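Oxidoreductase, 2OG-Fe(II) oxygenase family (Burkholderia pseudomallei, PDB 6N1F) binds a ferric ion in a double-stranded beta-helix fold and probably acts as an oxidoreductase of the 2-oxoglutarate-dependent type. Local coordinates at residues T48-A53 against N191-A196; I143-K148 against A216-S221. One frame throughout, in Å; residues are numbered along the deposited sequence.

In the fold
Both contacts lie in the double-stranded beta-helix fold of the enzyme, contact 1 at one border of the large antiparallel sheet and contact 2 within it, their centres about 16 Å apart. Contact 1 packs the outermost strand 48-51 of that sheet against strand 191-193 of the smaller sheet, whereas contact 2 joins two neighbours inside the large sheet, strands 137-147 and 218-227. Along the chain the segments alternate: 48-53, 143-148, 191-196, 216-221. The iron ligands H155 and D157 precede 191-196 and H209 follows it, so the metal ligands come from chain on both sides of that segment in sequence. The contacts meet where P195 CG packs 3.9 Å from R219 NH2.

Contact 1. Residues T48-A53 against N191-A196; sequences TVMLPA and NVFAPA
T48 and F193 meet between the two sheets of the double-stranded beta-helix, the methyl of one lying over the ring of the other. T48 CG2 sits 3.8 Å from the F193 ring centroid and 28° off the ring normal, a CH-pi contact displaced toward the rim, where the same methyl comes within 3.5 Å of F193 CZ. Next to it, M50 CB approaches F193 CD1 at 3.9 Å, obliquely to the ring. The selenomethionine then reaches on past F193: with CG anti to the backbone N (chi1 -178°) the chain runs out toward the other segment, placing SE 3.6 Å from A194 O and against P195. A bend at the last torsion brings the terminal CE to the same carbonyl oxygen.

No direct hydrogen bond joins the segments. Their strands run in the same general direction, 19° apart with axes 8.9 Å from each other, a spacing filled by side chains. I201 on strand 200-204 touches T48, M50 and F193, closing the packing from within the large sheet, while F29 stacks on the F193 ring and ties it to strand 27-29. The T48 side chain is about 7 Å from that of the iron ligand H209, so this hydrophobic layer lies near the metal site. The hydroxyl of T48 has other partners: OG1 is hydrogen-bonded to T203 OG1 and also to a water 2.8 Å away, and that water accepts a hydrogen bond of 2.7 Å from N191 ND2.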
# COMPACT_ATOMS: atom_id res chain seq x y z
N THR A 48 2.76 -6.54 9.94
CA THR A 48 3.13 -5.36 9.18
C THR A 48 4.64 -5.25 9.20
O THR A 48 5.28 -5.55 10.21
CB THR A 48 2.50 -4.09 9.79
OG1 THR A 48 1.10 -4.28 9.91
CG2 THR A 48 2.75 -2.88 8.89
N VAL A 49 5.23 -4.82 8.08
CA VAL A 49 6.66 -4.58 8.01
C VAL A 49 6.89 -3.39 7.09
O VAL A 49 6.18 -3.21 6.09
CB VAL A 49 7.40 -5.85 7.54
CG1 VAL A 49 7.00 -6.21 6.10
CG2 VAL A 49 8.88 -5.65 7.65
N MSE A 50 7.87 -2.56 7.44
CA MSE A 50 8.29 -1.41 6.62
C MSE A 50 9.68 -1.66 6.06
O MSE A 50 10.63 -1.90 6.80
CB MSE A 50 8.30 -0.10 7.44
CG MSE A 50 8.66 1.12 6.64
SE MSE A 50 8.12 2.75 7.58
CE MSE A 50 9.25 2.58 9.19
N LEU A 51 9.79 -1.59 4.74
CA LEU A 51 11.08 -1.85 4.12
C LEU A 51 11.81 -0.54 3.86
O LEU A 51 11.17 0.47 3.54
CB LEU A 51 10.88 -2.61 2.81
CG LEU A 51 9.90 -3.78 2.89
CD1 LEU A 51 9.57 -4.31 1.49
CD2 LEU A 51 10.42 -4.89 3.79
N PRO A 52 13.13 -0.48 4.01
CA PRO A 52 13.83 0.79 3.79
C PRO A 52 14.01 1.06 2.31
O PRO A 52 14.00 0.16 1.47
CB PRO A 52 15.19 0.56 4.47
CG PRO A 52 15.42 -0.93 4.38
CD PRO A 52 14.04 -1.58 4.39
N ALA A 53 14.15 2.34 1.99
CA ALA A 53 14.54 2.73 0.64
C ALA A 53 15.99 2.31 0.40
O ALA A 53 16.85 2.58 1.24
CB ALA A 53 14.38 4.24 0.47
N ASN A 191 0.53 -0.58 16.38
CA ASN A 191 1.83 -0.57 15.72
C ASN A 191 1.94 0.66 14.82
O ASN A 191 1.19 0.78 13.85
CB ASN A 191 2.03 -1.85 14.90
CG ASN A 191 1.85 -3.10 15.73
OD1 ASN A 191 2.16 -3.10 16.92
ND2 ASN A 191 1.33 -4.16 15.13
N VAL A 192 2.88 1.55 15.13
CA VAL A 192 2.98 2.85 14.49
C VAL A 192 4.16 2.84 13.53
O VAL A 192 5.28 2.51 13.92
CB VAL A 192 3.16 3.97 15.54
CG1 VAL A 192 3.30 5.33 14.84
CG2 VAL A 192 2.00 3.98 16.50
N PHE A 193 3.91 3.26 12.28
CA PHE A 193 4.93 3.31 11.24
C PHE A 193 4.95 4.71 10.66
O PHE A 193 3.95 5.16 10.11
CB PHE A 193 4.67 2.29 10.13
CG PHE A 193 4.70 0.87 10.59
CD1 PHE A 193 5.83 0.09 10.39
CD2 PHE A 193 3.60 0.31 11.23
CE1 PHE A 193 5.84 -1.22 10.84
CE2 PHE A 193 3.62 -0.98 11.68
CZ PHE A 193 4.75 -1.75 11.48
N ALA A 194 6.10 5.38 10.78
CA ALA A 194 6.35 6.68 10.16
C ALA A 194 7.13 6.46 8.87
O ALA A 194 8.29 6.05 8.93
CB ALA A 194 7.14 7.57 11.11
N PRO A 195 6.55 6.69 7.72
CA PRO A 195 7.25 6.30 6.49
C PRO A 195 7.98 7.48 5.89
O PRO A 195 7.54 8.62 6.04
CB PRO A 195 6.10 5.82 5.59
CG PRO A 195 4.98 6.74 5.97
CD PRO A 195 5.18 7.12 7.44
N ALA A 196 9.09 7.21 5.23
CA ALA A 196 9.83 8.24 4.51
C ALA A 196 9.77 7.92 3.03
O ALA A 196 9.29 6.87 2.60
CB ALA A 196 11.28 8.32 5.01
O HOH W 1 0.70 -4.97 12.61

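Contact 2. Residues I143-K148 against A216-S221; sequences INRMLK and ANERTS
The guanidinium of R145 has L147 CD2 over one face, 3.8 Å above its plane and toward the rim, and the carboxylate of E218 at its edge. R145 NE donates to E218 OE1 at 3.3 Å, a salt bridge whose hydrogen bond is weak and bent (146°), with the two flat groups turned 70° apart. E218 reaches it by setting CG between its backbone N and carbonyl carbon (chi1 71°). T220 shares this face of the sheet, and its CG2 meets I143 CG2 at 3.7 Å.

The second guanidinium, that of R219, lies on the other face, with N144, M146 and S221. M146 runs alongside it, SE 3.9 Å from R219 NH1 in an oblique approach. A water donates to N144 O, accepts from R219 NH1 and hydrogen-bonds S221 OG, while G179 O accepts a hydrogen bond from R219 NE, which helps fix the arginine's rotation.

Between these two faces, two antiparallel hydrogen-bonded pairs join the strands. M146 N donates to R219 O at 2.7 Å, and R219 N returns a bond of 2.8 Å to M146 O; N144 and S221 pair likewise, N144 N lying 2.9 Å from S221 O.

N144 hydrogen-bonds through OD1 to Q142. The side chain of N144 is about 7 Å from the bound ferric ion. R219 and S221, ten and twelve residues past the iron ligand H209, are placed as the RxS motif of the 2-oxoglutarate oxygenase fold, consistent with a role in binding the distal carboxylate of 2-oxoglutarate, as in relatives.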
# COMPACT_ATOMS: atom_id res chain seq x y z
N ILE A 143 -2.96 6.09 -6.40
CA ILE A 143 -2.11 7.07 -5.73
C ILE A 143 -3.01 7.93 -4.85
O ILE A 143 -3.98 8.52 -5.35
CB ILE A 143 -1.34 7.95 -6.73
CG1 ILE A 143 -0.62 7.11 -7.79
CG2 ILE A 143 -0.33 8.80 -6.01
CD1 ILE A 143 0.65 6.53 -7.30
N ASN A 144 -2.71 7.99 -3.55
CA ASN A 144 -3.44 8.83 -2.60
C ASN A 144 -2.59 10.03 -2.26
O ASN A 144 -1.49 9.88 -1.73
CB ASN A 144 -3.78 8.08 -1.32
CG ASN A 144 -4.83 7.03 -1.54
OD1 ASN A 144 -5.57 7.08 -2.52
ND2 ASN A 144 -4.91 6.08 -0.62
N ARG A 145 -3.11 11.23 -2.53
CA ARG A 145 -2.42 12.47 -2.23
C ARG A 145 -3.14 13.15 -1.07
O ARG A 145 -4.23 13.71 -1.25
CB ARG A 145 -2.34 13.35 -3.47
CG ARG A 145 -1.65 14.67 -3.24
CD ARG A 145 -1.46 15.38 -4.56
NE ARG A 145 -1.37 16.82 -4.39
CZ ARG A 145 -2.40 17.65 -4.56
NH1 ARG A 145 -3.59 17.18 -4.91
NH2 ARG A 145 -2.23 18.95 -4.37
N MSE A 146 -2.54 13.10 0.11
CA MSE A 146 -3.20 13.55 1.33
C MSE A 146 -2.66 14.90 1.75
O MSE A 146 -1.45 15.06 1.95
CB MSE A 146 -3.01 12.52 2.46
CG MSE A 146 -3.55 11.13 2.15
SE MSE A 146 -3.24 9.92 3.66
CE MSE A 146 -4.29 10.80 5.04
N LEU A 147 -3.56 15.87 1.87
CA LEU A 147 -3.17 17.23 2.18
C LEU A 147 -3.15 17.44 3.69
O LEU A 147 -3.58 16.58 4.47
CB LEU A 147 -4.13 18.21 1.51
CG LEU A 147 -4.30 17.97 0.01
CD1 LEU A 147 -5.30 18.95 -0.56
CD2 LEU A 147 -2.97 18.09 -0.69
N LYS A 148 -2.64 18.60 4.11
CA LYS A 148 -2.55 18.92 5.53
C LYS A 148 -3.91 18.79 6.19
O LYS A 148 -4.91 19.28 5.66
CB LYS A 148 -2.01 20.33 5.73
CG LYS A 148 -1.68 20.67 7.16
CD LYS A 148 -1.01 22.04 7.24
CE LYS A 148 -0.95 22.55 8.68
NZ LYS A 148 -2.23 22.32 9.39
N ALA A 216 1.89 18.46 7.95
CA ALA A 216 2.52 19.48 7.13
C ALA A 216 2.57 19.01 5.68
O ALA A 216 2.52 17.81 5.40
CB ALA A 216 3.92 19.83 7.65
N ASN A 217 2.70 19.99 4.79
CA ASN A 217 2.68 19.85 3.33
C ASN A 217 1.67 18.81 2.85
O ASN A 217 0.46 19.05 2.91
CB ASN A 217 4.07 19.53 2.80
CG ASN A 217 4.22 19.84 1.31
OD1 ASN A 217 3.46 20.63 0.76
ND2 ASN A 217 5.19 19.21 0.67
N GLU A 218 2.16 17.67 2.37
CA GLU A 218 1.29 16.67 1.77
C GLU A 218 1.99 15.32 1.81
O GLU A 218 3.21 15.24 1.90
CB GLU A 218 0.92 17.05 0.33
CG GLU A 218 2.06 16.91 -0.65
CD GLU A 218 1.65 17.22 -2.09
OE1 GLU A 218 0.87 18.17 -2.30
OE2 GLU A 218 2.11 16.50 -3.00
N ARG A 219 1.19 14.26 1.75
CA ARG A 219 1.68 12.90 1.87
C ARG A 219 1.11 12.12 0.69
O ARG A 219 -0.11 12.07 0.50
CB ARG A 219 1.26 12.29 3.21
CG ARG A 219 1.56 10.79 3.44
CD ARG A 219 0.57 10.31 4.51
NE ARG A 219 0.99 9.14 5.27
CZ ARG A 219 0.64 7.88 4.98
NH1 ARG A 219 -0.14 7.62 3.93
NH2 ARG A 219 1.04 6.90 5.76
N THR A 220 2.01 11.55 -0.12
CA THR A 220 1.65 10.90 -1.38
C THR A 220 2.14 9.46 -1.35
O THR A 220 3.32 9.21 -1.09
CB THR A 220 2.28 11.62 -2.56
OG1 THR A 220 1.96 13.02 -2.48
CG2 THR A 220 1.76 11.05 -3.88
N SER A 221 1.25 8.52 -1.62
CA SER A 221 1.60 7.12 -1.51
C SER A 221 0.92 6.31 -2.61
O SER A 221 -0.23 6.58 -2.97
CB SER A 221 1.22 6.56 -0.13
OG SER A 221 -0.18 6.68 0.11
O HOH W 2 -0.71 9.49 1.44
O HOH W 3 -1.56 20.73 2.50